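Side-chain contacts in molybdopterin biosynthesis protein MoaB (Sulfolobus tokodaii, PDB 3IWT), which probably takes part in molybdenum cofactor biosynthesis as a member of the MogA/MoaB family, with a probable molybdopterin-binding domain: residues Ala139-Gly143 with Lys144-Tyr148; Glu163-Leu166 with Pro167-His171. All blocks are in the same frame, centred on the assembly; numbering follows the deposited sequence. Where two conformers were deposited one is given.

Interaction 1 of 2, residues Ala139-Gly143 with Lys144-Tyr148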
loop_
_atom_site.group_PDB
_atom_site.type_symbol
_atom_site.label_atom_id
_atom_site.label_comp_id
_atom_site.label_asym_id
_atom_site.label_seq_id
_atom_site.Cartn_x
_atom_site.Cartn_y
_atom_site.Cartn_z
ATOM N N ALA A 139 -13.607 10.063 6.850
ATOM C CA ALA A 139 -13.320 10.565 8.205
ATOM C C ALA A 139 -12.051 9.867 8.738
ATOM O O ALA A 139 -11.686 8.764 8.288
ATOM C CB ALA A 139 -14.542 10.351 9.169
ATOM N N GLY A 140 -11.373 10.544 9.664
ATOM C CA GLY A 140 -10.168 10.034 10.260
ATOM C C GLY A 140 -9.806 10.754 11.541
ATOM O O GLY A 140 -10.524 11.657 12.003
ATOM N N ILE A 141 -8.684 10.332 12.109
ATOM C CA ILE A 141 -8.210 10.804 13.398
ATOM C C ILE A 141 -6.759 11.252 13.176
ATOM O O ILE A 141 -5.973 10.521 12.551
ATOM C CB ILE A 141 -8.241 9.647 14.461
ATOM C CG1 ILE A 141 -9.672 9.122 14.691
ATOM C CG2 ILE A 141 -7.614 10.096 15.782
ATOM C CD1 ILE A 141 -9.737 7.627 15.051
ATOM N N ILE A 142 -6.440 12.474 13.605
ATOM C CA ILE A 142 -5.046 12.957 13.631
ATOM C C ILE A 142 -4.779 13.525 15.008
ATOM O O ILE A 142 -5.430 14.454 15.413
ATOM C CB ILE A 142 -4.774 14.062 12.583
ATOM C CG1 ILE A 142 -5.111 13.555 11.190
ATOM C CG2 ILE A 142 -3.277 14.524 12.662
ATOM C CD1 ILE A 142 -5.075 14.585 10.093
ATOM N N GLY A 143 -3.806 12.967 15.723
ATOM C CA GLY A 143 -3.591 13.341 17.114
ATOM C C GLY A 143 -4.843 12.965 17.884
ATOM O O GLY A 143 -5.308 11.840 17.797
ATOM N N LYS A 144 -5.384 13.901 18.633
ATOM C CA LYS A 144 -6.604 13.676 19.399
ATOM C C LYS A 144 -7.798 14.379 18.753
ATOM O O LYS A 144 -8.803 14.625 19.406
ATOM C CB LYS A 144 -6.428 14.190 20.823
ATOM C CG LYS A 144 -5.201 13.586 21.568
ATOM C CD LYS A 144 -5.260 12.029 21.637
ATOM C CE LYS A 144 -4.112 11.464 22.505
ATOM N NZ LYS A 144 -2.946 11.088 21.632
ATOM N N LYS A 145 -7.674 14.675 17.466
ATOM C CA LYS A 145 -8.692 15.390 16.704
ATOM C C LYS A 145 -9.358 14.495 15.640
ATOM O O LYS A 145 -8.735 13.603 15.097
ATOM C CB LYS A 145 -8.051 16.590 16.027
ATOM C CG LYS A 145 -7.293 17.534 17.034
ATOM C CD LYS A 145 -6.986 18.863 16.389
ATOM C CE LYS A 145 -5.946 19.652 17.168
ATOM N NZ LYS A 145 -6.353 19.996 18.570
ATOM N N ILE A 146 -10.630 14.761 15.371
ATOM C CA ILE A 146 -11.391 14.034 14.374
ATOM C C ILE A 146 -11.485 14.931 13.133
ATOM O O ILE A 146 -11.556 16.161 13.234
ATOM C CB ILE A 146 -12.815 13.708 14.881
ATOM C CG1 ILE A 146 -12.767 13.033 16.268
ATOM C CG2 ILE A 146 -13.588 12.844 13.851
ATOM C CD1 ILE A 146 -11.755 11.865 16.406
ATOM N N VAL A 147 -11.472 14.312 11.961
ATOM C CA VAL A 147 -11.557 15.050 10.720
ATOM C C VAL A 147 -12.625 14.408 9.846
ATOM O O VAL A 147 -12.603 13.192 9.665
ATOM C CB VAL A 147 -10.208 15.043 9.958
ATOM C CG1 VAL A 147 -10.356 15.767 8.607
ATOM C CG2 VAL A 147 -9.040 15.633 10.836
ATOM N N TYR A 148 -13.551 15.222 9.325
ATOM C CA TYR A 148 -14.584 14.756 8.402
ATOM C C TYR A 148 -14.408 15.505 7.090
ATOM O O TYR A 148 -14.400 16.737 7.070
ATOM C CB TYR A 148 -15.990 14.986 8.939
ATOM C CG TYR A 148 -16.380 14.182 10.169
ATOM C CD1 TYR A 148 -16.896 12.904 10.048
ATOM C CD2 TYR A 148 -16.278 14.731 11.461
ATOM C CE1 TYR A 148 -17.277 12.175 11.183
ATOM C CE2 TYR A 148 -16.631 14.005 12.586
ATOM C CZ TYR A 148 -17.160 12.737 12.449
ATOM O OH TYR A 148 -17.534 12.029 13.582
#

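Interaction 2 of 2, residues Glu163-Leu166 with Pro167-His171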
loop_
_atom_site.group_PDB
_atom_site.type_symbol
_atom_site.label_atom_id
_atom_site.label_comp_id
_atom_site.label_asym_id
_atom_site.label_seq_id
_atom_site.Cartn_x
_atom_site.Cartn_y
_atom_site.Cartn_z
ATOM N N GLU A 163 -27.206 12.781 10.400
ATOM C CA GLU A 163 -27.308 11.348 10.552
ATOM C C GLU A 163 -26.052 10.716 11.153
ATOM O O GLU A 163 -26.165 9.745 11.890
ATOM C CB GLU A 163 -27.687 10.721 9.209
ATOM C CG GLU A 163 -28.979 11.307 8.627
ATOM C CD GLU A 163 -30.119 11.262 9.612
ATOM O OE1 GLU A 163 -30.347 10.198 10.215
ATOM O OE2 GLU A 163 -30.774 12.294 9.814
ATOM N N LEU A 164 -24.860 11.276 10.878
ATOM C CA LEU A 164 -23.610 10.629 11.281
ATOM C C LEU A 164 -22.681 11.388 12.238
ATOM O O LEU A 164 -22.118 10.783 13.142
ATOM C CB LEU A 164 -22.810 10.256 10.022
ATOM C CG LEU A 164 -23.543 9.350 9.022
ATOM C CD1 LEU A 164 -22.579 8.968 7.908
ATOM C CD2 LEU A 164 -24.094 8.107 9.683
ATOM N N ILE A 165 -22.524 12.693 12.044
ATOM C CA ILE A 165 -21.591 13.467 12.852
ATOM C C ILE A 165 -22.199 13.858 14.201
ATOM O O ILE A 165 -21.655 13.509 15.256
ATOM C CB ILE A 165 -21.055 14.702 12.073
ATOM C CG1 ILE A 165 -20.369 14.231 10.779
ATOM C CG2 ILE A 165 -20.157 15.557 12.963
ATOM C CD1 ILE A 165 -19.805 15.360 9.932
ATOM N N LEU A 166 -23.320 14.570 14.188
ATOM C CA LEU A 166 -23.917 15.038 15.450
ATOM C C LEU A 166 -24.170 13.906 16.466
ATOM O O LEU A 166 -23.851 14.066 17.638
ATOM C CB LEU A 166 -25.186 15.879 15.197
ATOM C CG LEU A 166 -24.934 17.231 14.485
ATOM C CD1 LEU A 166 -26.253 17.935 14.124
ATOM C CD2 LEU A 166 -24.029 18.181 15.291
ATOM N N PRO A 167 -24.732 12.758 16.031
ATOM C CA PRO A 167 -25.030 11.675 16.994
ATOM C C PRO A 167 -23.849 10.930 17.629
ATOM O O PRO A 167 -23.999 10.391 18.733
ATOM C CB PRO A 167 -25.864 10.689 16.154
ATOM C CG PRO A 167 -26.358 11.488 15.004
ATOM C CD PRO A 167 -25.227 12.402 14.689
ATOM N N GLU A 168 -22.707 10.876 16.941
ATOM C CA GLU A 168 -21.575 10.058 17.383
ATOM C C GLU A 168 -20.281 10.787 17.692
ATOM O O GLU A 168 -19.388 10.183 18.268
ATOM C CB GLU A 168 -21.259 8.984 16.331
ATOM C CG GLU A 168 -22.391 7.991 16.131
ATOM C CD GLU A 168 -22.775 7.243 17.400
ATOM O OE1 GLU A 168 -21.919 7.005 18.273
ATOM O OE2 GLU A 168 -23.949 6.875 17.498
ATOM N N VAL A 169 -20.149 12.043 17.283
ATOM C CA VAL A 169 -18.870 12.740 17.385
ATOM C C VAL A 169 -18.418 12.912 18.847
ATOM O O VAL A 169 -17.221 12.832 19.135
ATOM C CB VAL A 169 -18.885 14.113 16.636
ATOM C CG1 VAL A 169 -19.762 15.118 17.342
ATOM C CG2 VAL A 169 -17.455 14.664 16.459
ATOM N N GLY A 170 -19.364 13.128 19.757
ATOM C CA GLY A 170 -19.044 13.236 21.181
ATOM C C GLY A 170 -18.329 12.007 21.712
ATOM O O GLY A 170 -17.255 12.112 22.298
ATOM N N HIS A 171 -18.922 10.837 21.483
ATOM C CA HIS A 171 -18.356 9.555 21.928
ATOM C C HIS A 171 -17.030 9.236 21.237
ATOM O O HIS A 171 -16.097 8.703 21.850
ATOM C CB HIS A 171 -19.356 8.401 21.691
ATOM C CG HIS A 171 -18.811 7.049 22.046
ATOM N ND1 HIS A 171 -18.680 6.032 21.122
ATOM C CD2 HIS A 171 -18.336 6.558 23.217
ATOM C CE1 HIS A 171 -18.148 4.971 21.711
ATOM N NE2 HIS A 171 -17.930 5.265 22.981
HETATM O O HOH W 1 -22.216 13.404 19.717
#

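Interaction 1 of 2, residues Ala139-Gly143 with Lys144-Tyr148
Ile-141 and Ile-146 form a non-hydrogen-bonded pair of an antiparallel beta hairpin, and their side chains lie side by side on one face of it, pointing the same way. The touch is made by CG1 of Ile-141 and CD1 of Ile-146, 3.8 Å apart. Ile-146 is bent at its second torsion (chi2 -48°), which brings its terminal methyl toward the neighbouring strand. Further along this face CB of Ala-139 rests 3.6 Å from CD1 of Tyr-148, approaching the ring obliquely.

On the reverse face Ile-142 and Val-147 meet more loosely and at a slant, CD1 to CG2 at 4.2 Å. The extended Ile-142 chain (chi2 172°) carries CD1 far enough to touch Val-147, two residues beyond its paired Lys-145. Gly-140, paired with Val-147, adds no side chain here.

Two pairs of reciprocal backbone bonds hold the strands together. Gly-140 N reaches Val-147 O at 2.9 Å, and Val-147 N returns to Gly-140 O. Ile-142 N donates to Lys-145 O at 3.0 Å; Lys-145 N returns the bond to Ile-142 O, and the chain closes through a type II' turn from Ile-142 to Lys-145. Gly-143 takes the first corner of that turn with positive phi, and its N also donates to Asp-108 OD2. The Lys-145 side chain leads away to hydrogen-bond Val-82 O through NZ.

The hairpin lies inside the mixed sheet, with strand 84-88 beside 145-150 and strand 109-110 beside 138-142. Helix 154-176 packs on Ile-141, Ile-146 and Tyr-148, whereas Leu-77 and Phe-73 of helix 66-77 cover Ile-142 and Val-147.

Interaction 2 of 2, residues Glu163-Leu166 with Pro167-His171
Ile-165 O accepts two backbone bonds from the following turn of helix 154-176. The shorter comes from Val-169 N at 2.9 Å, nearly in line with the carbonyl bond. The bond from Glu-168 N is longer, at 3.3 Å, and approaches from above the carbonyl plane. Water 1 supplies a further link, donating to Leu-166 O at 2.7 Å and accepting from Gly-170 N, and so stands in for the direct helical bond between them.

Side-chain contacts add to these bonds. CG2 of Ile-165 meets CB of Val-169 at 4.1 Å. The proline ring puts CD of Pro-167 beside CB of the preceding Leu-166, at 3.5 Å. Two carbons also approach carbonyl oxygens: with chi1 at 70°, Val-169 CG1 lies between its own N and carbonyl carbon, which sets it beside Ile-165 O, 3.2 Å away, and CG of Pro-167 comes 3.6 Å from Glu-163 O.

Pro-167 has no N-H to give to the preceding turn. This arrangement, a wide pi-type turn at 163-165 followed by a kink with a water inserted into the backbone bonding, is characteristic of a proline-kinked helix.

How the interactions relate
Interaction 1 and interaction 2 have centres 13 Å apart and meet directly through Tyr-148. Its CG lies 3.6 Å from CD1 of Ile-165, and its OH lies 3.9 Å from CG2 of Val-169, so two residues one helical turn apart pack on the same tyrosine. Strand 145-150 is followed in the chain, after a short connection, by helix 154-176, which folds back over the sheet. The second subunit joins the two sites: OH of its Tyr-133 hydrogen-bonds both Tyr-148 OH and Leu-164 O. A bound magnesium ion lies about 11 Å from the side chain of Glu-163; a bound PEG molecule lies about 3 Å from Gly-143, and probably comes from the crystallisation liquor.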